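Local coordinates for protein Polyphosphate:AMP phosphotransferase (Pseudomonas aeruginosa PAO1, PDB 3CZP) that uses inorganic polyphosphate as phosphate donor to convert AMP to ADP and, less efficiently, GMP to GDP, working as a homodimer of subunits with two fused PPK2 domains, at residues L223-G226 with R227-E231; E65-P69 with R70-V74; G104-F107 with G108-S112. All blocks are in the same frame, centred on the assembly; numbering follows the deposited sequence.

All three contacts are local and lie in the N-terminal PPK2 domain, each with a chemistry that fits its place in the fold. Contact 3, entirely buried, joins a sheet strand to the helix after it through an amide-to-carbonyl bond and packed aromatic rings. Contact 2 is partly buried at the subunit interface, where a salt bridge braces the turn between a helix and strand 72-76, an edge strand of the sheet. Contact 1, also only partly buried, is mid-helix: backbone bonds dominate, and an arginine bridged by water to a threonine marks its exposed side. Contacts 2 and 3 meet in one sheet, Ile72 CG2 lying 3.7 Å from Ile105 CD1; contacts 1 and 2 touch where the Trp66 ring packs on the backbone N of Leu223.

Contact 1: residues L223-G226 with R227-E231; sequences LTVG and RILLE
Leu223 and Arg227, one helical turn apart, meet through both backbone and side chain, and together with their neighbours they show how a helix built on one repeating bond presents different chemistry on each of its sides. The backbone bonds come first. Arg227 N donates to Leu223 O, Ile228 N to Thr224 O and Leu229 N to Val225 O, all at 2.9 Å, and Leu230 N to Gly226 O at 3.0 Å, four successive i to i+4 links within the alpha helix 218-238.

The polar side-chain contact runs through water. One water donates to Thr224 OG1 at 2.7 Å and accepts from Arg227 NH1 at 2.8 Å, lying in the guanidinium plane at its edge. Thr224 OG1 is also hydrogen-bonded to Tyr220 O, one turn back, while Arg227 NE binds a glycerol that probably came from the crystallisation liquor.

Packing contacts complete the set. With CG beside the backbone N (chi1 -74°) and the chain extended from there to NE, the guanidinium of Arg227 reaches back along the helix, and Leu223 CD2 lies over the centre of one face, 3.7 Å from Arg227 CZ. Two pairs are purely apolar. The methyl CG2 of Thr224, anti to the backbone N, lies 3.8 Å from Ile228 CD1. Val225 CG1 and Leu229 CD1 touch more loosely at 4.4 Å, on the side where Val225 packs on Phe152 and Phe154 of strand 148-155.

The chemistry implies that this stretch of the helix is amphipathic: Val225 and Leu229 pack on the sheet and Leu223 on helix 15-39, whereas Arg227 is exposed, with a methyl over one guanidinium face and N-H groups directed at water and glycerol.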
# COMPACT_ATOMS: atom_id res chain seq x y z
N LEU A 223 -29.57 1.36 -18.75
CA LEU A 223 -30.47 2.22 -18.02
C LEU A 223 -30.94 1.63 -16.70
O LEU A 223 -31.09 2.35 -15.73
CB LEU A 223 -31.69 2.59 -18.89
CG LEU A 223 -32.43 3.88 -18.53
CD1 LEU A 223 -31.54 5.08 -18.48
CD2 LEU A 223 -33.59 4.14 -19.50
N THR A 224 -31.25 0.33 -16.71
CA THR A 224 -31.72 -0.36 -15.50
C THR A 224 -30.69 -0.36 -14.34
O THR A 224 -30.98 0.08 -13.20
CB THR A 224 -32.26 -1.76 -15.82
OG1 THR A 224 -33.38 -1.61 -16.68
CG2 THR A 224 -32.69 -2.53 -14.53
N VAL A 225 -29.47 -0.74 -14.68
CA VAL A 225 -28.31 -0.69 -13.75
C VAL A 225 -28.05 0.74 -13.25
O VAL A 225 -27.86 0.97 -12.04
CB VAL A 225 -27.02 -1.23 -14.44
CG1 VAL A 225 -25.71 -0.89 -13.58
CG2 VAL A 225 -27.10 -2.72 -14.71
N GLY A 226 -28.04 1.72 -14.17
CA GLY A 226 -27.81 3.12 -13.79
C GLY A 226 -28.87 3.68 -12.87
O GLY A 226 -28.56 4.42 -11.93
N ARG A 227 -30.13 3.33 -13.13
CA ARG A 227 -31.26 3.71 -12.27
C ARG A 227 -31.12 3.09 -10.88
O ARG A 227 -31.39 3.73 -9.88
CB ARG A 227 -32.58 3.24 -12.88
CG ARG A 227 -33.01 4.08 -14.08
CD ARG A 227 -34.22 3.46 -14.75
NE ARG A 227 -34.89 4.47 -15.53
CZ ARG A 227 -35.74 4.20 -16.50
NH1 ARG A 227 -36.04 2.96 -16.80
NH2 ARG A 227 -36.29 5.21 -17.15
N ILE A 228 -30.75 1.81 -10.85
CA ILE A 228 -30.57 1.11 -9.56
C ILE A 228 -29.44 1.79 -8.74
O ILE A 228 -29.58 2.03 -7.53
CB ILE A 228 -30.32 -0.40 -9.76
CG1 ILE A 228 -31.61 -1.11 -10.26
CG2 ILE A 228 -29.82 -1.10 -8.45
CD1 ILE A 228 -31.33 -2.51 -10.93
N LEU A 229 -28.31 2.06 -9.40
CA LEU A 229 -27.21 2.77 -8.77
C LEU A 229 -27.63 4.16 -8.21
O LEU A 229 -27.31 4.50 -7.08
CB LEU A 229 -26.08 2.97 -9.76
CG LEU A 229 -25.19 1.79 -10.12
CD1 LEU A 229 -24.15 2.37 -11.10
CD2 LEU A 229 -24.50 1.12 -8.87
N LEU A 230 -28.33 4.97 -9.04
CA LEU A 230 -28.77 6.28 -8.59
C LEU A 230 -29.64 6.20 -7.39
O LEU A 230 -29.46 6.92 -6.42
CB LEU A 230 -29.49 7.07 -9.73
CG LEU A 230 -29.91 8.47 -9.33
CD1 LEU A 230 -28.66 9.40 -9.18
CD2 LEU A 230 -30.97 9.00 -10.34
N GLU A 231 -30.63 5.31 -7.44
CA GLU A 231 -31.57 5.16 -6.34
C GLU A 231 -30.88 4.80 -5.06
O GLU A 231 -31.13 5.40 -4.00
CB GLU A 231 -32.60 4.08 -6.68
CG GLU A 231 -33.76 4.02 -5.73
CD GLU A 231 -34.86 3.04 -6.20
OE1 GLU A 231 -34.91 2.70 -7.43
OE2 GLU A 231 -35.68 2.64 -5.34
O HOH W 1 -35.13 0.39 -16.08

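Contact 2: residues E65-P69 with R70-V74; sequences EWMDP and RLIEV
Asp68 and Arg70 meet edge on, carboxylate and guanidinium nearly coplanar with their planes 26° apart, in a side-on salt bridge. Arg70 NE donates to Asp68 OD1 at 3.0 Å, almost straight and on the syn lone pair, while Arg70 NH2 reaches Asp68 OD2 at 2.9 Å. A bend at chi3 (-70°) folds the arginine back over the turn to make this pairing possible. Asp68 OD1 is gripped a second time by Arg70 N at 3.1 Å, from above the carboxylate plane, so the same aspartate holds both backbone and side chain of the arginine. Arg70 NH1 reaches across the dimer to a salt bridge with Asp364 of the second subunit. Two longer backbone bonds, Leu71 N to Asp68 O and Ile72 N to Pro69 O, span the turn. Ile72 points toward the preceding segment, its CD1 resting 3.8 Å from CB of the selenomethionine Met67.

The turn links the end of helix 56-66 to strand 72-76, an edge strand of the parallel sheet. Gln33 of helix 15-39 accepts from Asp68 N on one hand, and strand 103-107 pairs with strand 72-76 on the other.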
# COMPACT_ATOMS: atom_id res chain seq x y z
N GLU A 65 -18.59 6.57 -18.76
CA GLU A 65 -18.86 7.69 -19.66
C GLU A 65 -19.90 8.57 -19.05
O GLU A 65 -19.76 9.78 -19.06
CB GLU A 65 -19.33 7.20 -21.02
CG GLU A 65 -19.52 8.38 -21.99
CD GLU A 65 -19.86 7.90 -23.39
OE1 GLU A 65 -19.60 6.71 -23.64
OE2 GLU A 65 -20.38 8.75 -24.19
N TRP A 66 -20.90 7.96 -18.44
CA TRP A 66 -21.95 8.68 -17.73
C TRP A 66 -21.45 9.37 -16.48
O TRP A 66 -21.84 10.50 -16.20
CB TRP A 66 -23.07 7.72 -17.32
CG TRP A 66 -23.89 7.21 -18.52
CD1 TRP A 66 -23.79 7.62 -19.80
CD2 TRP A 66 -24.89 6.20 -18.49
NE1 TRP A 66 -24.69 6.95 -20.59
CE2 TRP A 66 -25.38 6.05 -19.81
CE3 TRP A 66 -25.44 5.40 -17.48
CZ2 TRP A 66 -26.40 5.15 -20.15
CZ3 TRP A 66 -26.45 4.50 -17.81
CH2 TRP A 66 -26.91 4.37 -19.14
N MSE A 67 -20.62 8.63 -15.72
CA MSE A 67 -20.09 9.10 -14.47
C MSE A 67 -18.69 9.59 -14.68
O MSE A 67 -18.17 9.60 -15.80
CB MSE A 67 -20.19 8.00 -13.39
CG MSE A 67 -21.61 7.48 -13.24
SE MSE A 67 -21.67 6.04 -11.96
CE MSE A 67 -21.72 7.15 -10.45
N ASP A 68 -18.06 10.08 -13.62
CA ASP A 68 -16.70 10.60 -13.72
C ASP A 68 -15.73 9.44 -13.40
O ASP A 68 -15.63 8.98 -12.28
CB ASP A 68 -16.52 11.77 -12.71
CG ASP A 68 -15.26 12.60 -12.94
OD1 ASP A 68 -14.26 12.12 -13.47
OD2 ASP A 68 -15.20 13.76 -12.47
N PRO A 69 -14.98 8.97 -14.40
CA PRO A 69 -14.06 7.89 -14.13
C PRO A 69 -12.92 8.26 -13.18
O PRO A 69 -12.25 7.36 -12.66
CB PRO A 69 -13.50 7.58 -15.51
CG PRO A 69 -13.59 8.87 -16.28
CD PRO A 69 -14.85 9.49 -15.78
N ARG A 70 -12.58 9.54 -13.02
CA ARG A 70 -11.56 9.92 -12.06
C ARG A 70 -11.85 9.45 -10.64
O ARG A 70 -10.94 9.41 -9.82
CB ARG A 70 -11.33 11.44 -12.03
CG ARG A 70 -10.89 11.97 -13.37
CD ARG A 70 -10.79 13.47 -13.41
NE ARG A 70 -12.07 14.11 -13.36
CZ ARG A 70 -12.24 15.44 -13.29
NH1 ARG A 70 -11.20 16.22 -13.34
NH2 ARG A 70 -13.48 15.98 -13.24
N LEU A 71 -13.13 9.17 -10.34
CA LEU A 71 -13.61 8.82 -8.98
C LEU A 71 -14.03 7.32 -8.83
O LEU A 71 -14.66 6.91 -7.84
CB LEU A 71 -14.76 9.75 -8.64
CG LEU A 71 -14.43 11.26 -8.43
CD1 LEU A 71 -15.72 12.07 -8.03
CD2 LEU A 71 -13.34 11.39 -7.33
N ILE A 72 -13.68 6.50 -9.84
CA ILE A 72 -14.10 5.10 -9.98
C ILE A 72 -12.82 4.27 -10.29
O ILE A 72 -12.05 4.67 -11.13
CB ILE A 72 -15.14 4.86 -11.13
CG1 ILE A 72 -16.31 5.82 -11.07
CG2 ILE A 72 -15.65 3.45 -11.11
CD1 ILE A 72 -17.42 5.74 -12.18
N GLU A 73 -12.57 3.20 -9.54
CA GLU A 73 -11.53 2.23 -9.87
C GLU A 73 -12.25 0.99 -10.34
O GLU A 73 -13.22 0.60 -9.72
CB GLU A 73 -10.68 1.86 -8.66
CG GLU A 73 -10.11 3.04 -7.86
CD GLU A 73 -10.85 3.24 -6.52
OE1 GLU A 73 -10.36 2.63 -5.51
OE2 GLU A 73 -11.91 3.96 -6.51
N VAL A 74 -11.79 0.42 -11.45
CA VAL A 74 -12.33 -0.82 -12.02
C VAL A 74 -11.24 -1.89 -11.96
O VAL A 74 -10.13 -1.72 -12.52
CB VAL A 74 -12.83 -0.62 -13.45
CG1 VAL A 74 -13.49 -1.84 -13.95
CG2 VAL A 74 -13.83 0.50 -13.46

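Contact 3: residues G104-F107 with G108-S112; sequences GIFF and GNWYS
A capping box at the start of helix 110-119, just after strand 103-107 in the parallel sheet of a P-loop NTPase-like fold, is the motif here, with Asn109 at the N-cap. Asn109 does two jobs with one amide. Its ND2 donates to Phe106 O at 3.0 Å, approaching from above the carbonyl plane while the oxygen lies close to the amide's own plane, and its OD1 accepts a weak bond from Tyr111 N at 3.0 Å in the first turn of the helix. CG stands between the backbone N and the carbonyl carbon (chi1 51°), which aims the amide back at the strand and across the helix start together. The box is completed in reverse by Asn109 N, weakly bonded to Ser112 OG at 3.3 Å.

Gly108 makes the bend between strand and helix, its positive phi (47°) favouring glycine. Asn49 of strand 44-50 also accepts from Asn109 ND2, tying the cap to the neighbouring strand. Every touching residue is buried. Trp110, whose NE1 is bonded to Glu139, lies edge-to-face with Phe93 and Phe138, while Phe107 offers its ring to Arg327 of the second subunit in a cation-pi contact. Across the turn, Phe106 and Trp110 meet obliquely: CZ3 of the tryptophan comes to the edge of the phenylalanine ring, 3.9 Å from Phe106 CD2.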
# COMPACT_ATOMS: atom_id res chain seq x y z
N GLY A 104 -15.52 1.56 -6.35
CA GLY A 104 -14.73 0.48 -6.90
C GLY A 104 -15.67 -0.48 -7.60
O GLY A 104 -16.71 -0.83 -7.05
N ILE A 105 -15.30 -0.89 -8.81
CA ILE A 105 -16.13 -1.85 -9.57
C ILE A 105 -15.28 -3.12 -9.84
O ILE A 105 -14.18 -3.03 -10.39
CB ILE A 105 -16.58 -1.28 -10.94
CG1 ILE A 105 -17.33 0.06 -10.76
CG2 ILE A 105 -17.40 -2.41 -11.74
CD1 ILE A 105 -17.87 0.67 -12.05
N PHE A 106 -15.77 -4.25 -9.35
CA PHE A 106 -15.05 -5.51 -9.33
C PHE A 106 -15.61 -6.51 -10.31
O PHE A 106 -16.68 -7.09 -10.09
CB PHE A 106 -15.13 -6.14 -7.92
CG PHE A 106 -14.41 -5.35 -6.83
CD1 PHE A 106 -13.70 -4.19 -7.10
CD2 PHE A 106 -14.44 -5.79 -5.53
CE1 PHE A 106 -13.04 -3.48 -6.04
CE2 PHE A 106 -13.76 -5.10 -4.50
CZ PHE A 106 -13.06 -3.98 -4.77
N PHE A 107 -14.82 -6.80 -11.32
CA PHE A 107 -15.01 -7.96 -12.15
C PHE A 107 -14.19 -9.10 -11.49
O PHE A 107 -13.34 -8.88 -10.57
CB PHE A 107 -14.42 -7.76 -13.55
CG PHE A 107 -15.15 -6.77 -14.46
CD1 PHE A 107 -16.06 -7.20 -15.40
CD2 PHE A 107 -14.78 -5.45 -14.48
CE1 PHE A 107 -16.70 -6.29 -16.26
CE2 PHE A 107 -15.38 -4.54 -15.33
CZ PHE A 107 -16.35 -4.98 -16.24
N GLY A 108 -14.40 -10.31 -11.96
CA GLY A 108 -13.61 -11.47 -11.48
C GLY A 108 -13.51 -11.51 -9.96
O GLY A 108 -12.42 -11.78 -9.41
N ASN A 109 -14.64 -11.26 -9.28
CA ASN A 109 -14.61 -11.05 -7.85
C ASN A 109 -14.72 -12.45 -7.17
O ASN A 109 -14.51 -13.48 -7.80
CB ASN A 109 -15.73 -10.07 -7.49
CG ASN A 109 -17.07 -10.49 -8.07
OD1 ASN A 109 -17.52 -11.64 -7.88
ND2 ASN A 109 -17.68 -9.62 -8.81
N TRP A 110 -15.09 -12.50 -5.91
CA TRP A 110 -15.19 -13.77 -5.21
C TRP A 110 -16.26 -14.74 -5.82
O TRP A 110 -16.04 -15.93 -5.88
CB TRP A 110 -15.40 -13.49 -3.72
CG TRP A 110 -16.32 -12.38 -3.36
CD1 TRP A 110 -17.63 -12.48 -3.08
CD2 TRP A 110 -15.98 -10.98 -3.22
NE1 TRP A 110 -18.14 -11.26 -2.75
CE2 TRP A 110 -17.16 -10.31 -2.84
CE3 TRP A 110 -14.80 -10.23 -3.39
CZ2 TRP A 110 -17.19 -8.94 -2.58
CZ3 TRP A 110 -14.85 -8.85 -3.17
CH2 TRP A 110 -16.03 -8.23 -2.78
N TYR A 111 -17.35 -14.23 -6.35
CA TYR A 111 -18.36 -15.02 -7.05
C TYR A 111 -17.89 -15.69 -8.32
O TYR A 111 -18.15 -16.87 -8.52
CB TYR A 111 -19.58 -14.18 -7.33
CG TYR A 111 -20.23 -13.70 -6.07
CD1 TYR A 111 -20.79 -14.62 -5.18
CD2 TYR A 111 -20.25 -12.39 -5.73
CE1 TYR A 111 -21.38 -14.23 -4.01
CE2 TYR A 111 -20.83 -11.98 -4.56
CZ TYR A 111 -21.44 -12.92 -3.71
OH TYR A 111 -22.03 -12.51 -2.50
N SER A 112 -17.17 -14.96 -9.16
CA SER A 112 -16.58 -15.53 -10.37
C SER A 112 -15.65 -16.65 -9.96
O SER A 112 -15.66 -17.71 -10.54
CB SER A 112 -15.80 -14.50 -11.19
OG SER A 112 -16.44 -13.24 -11.19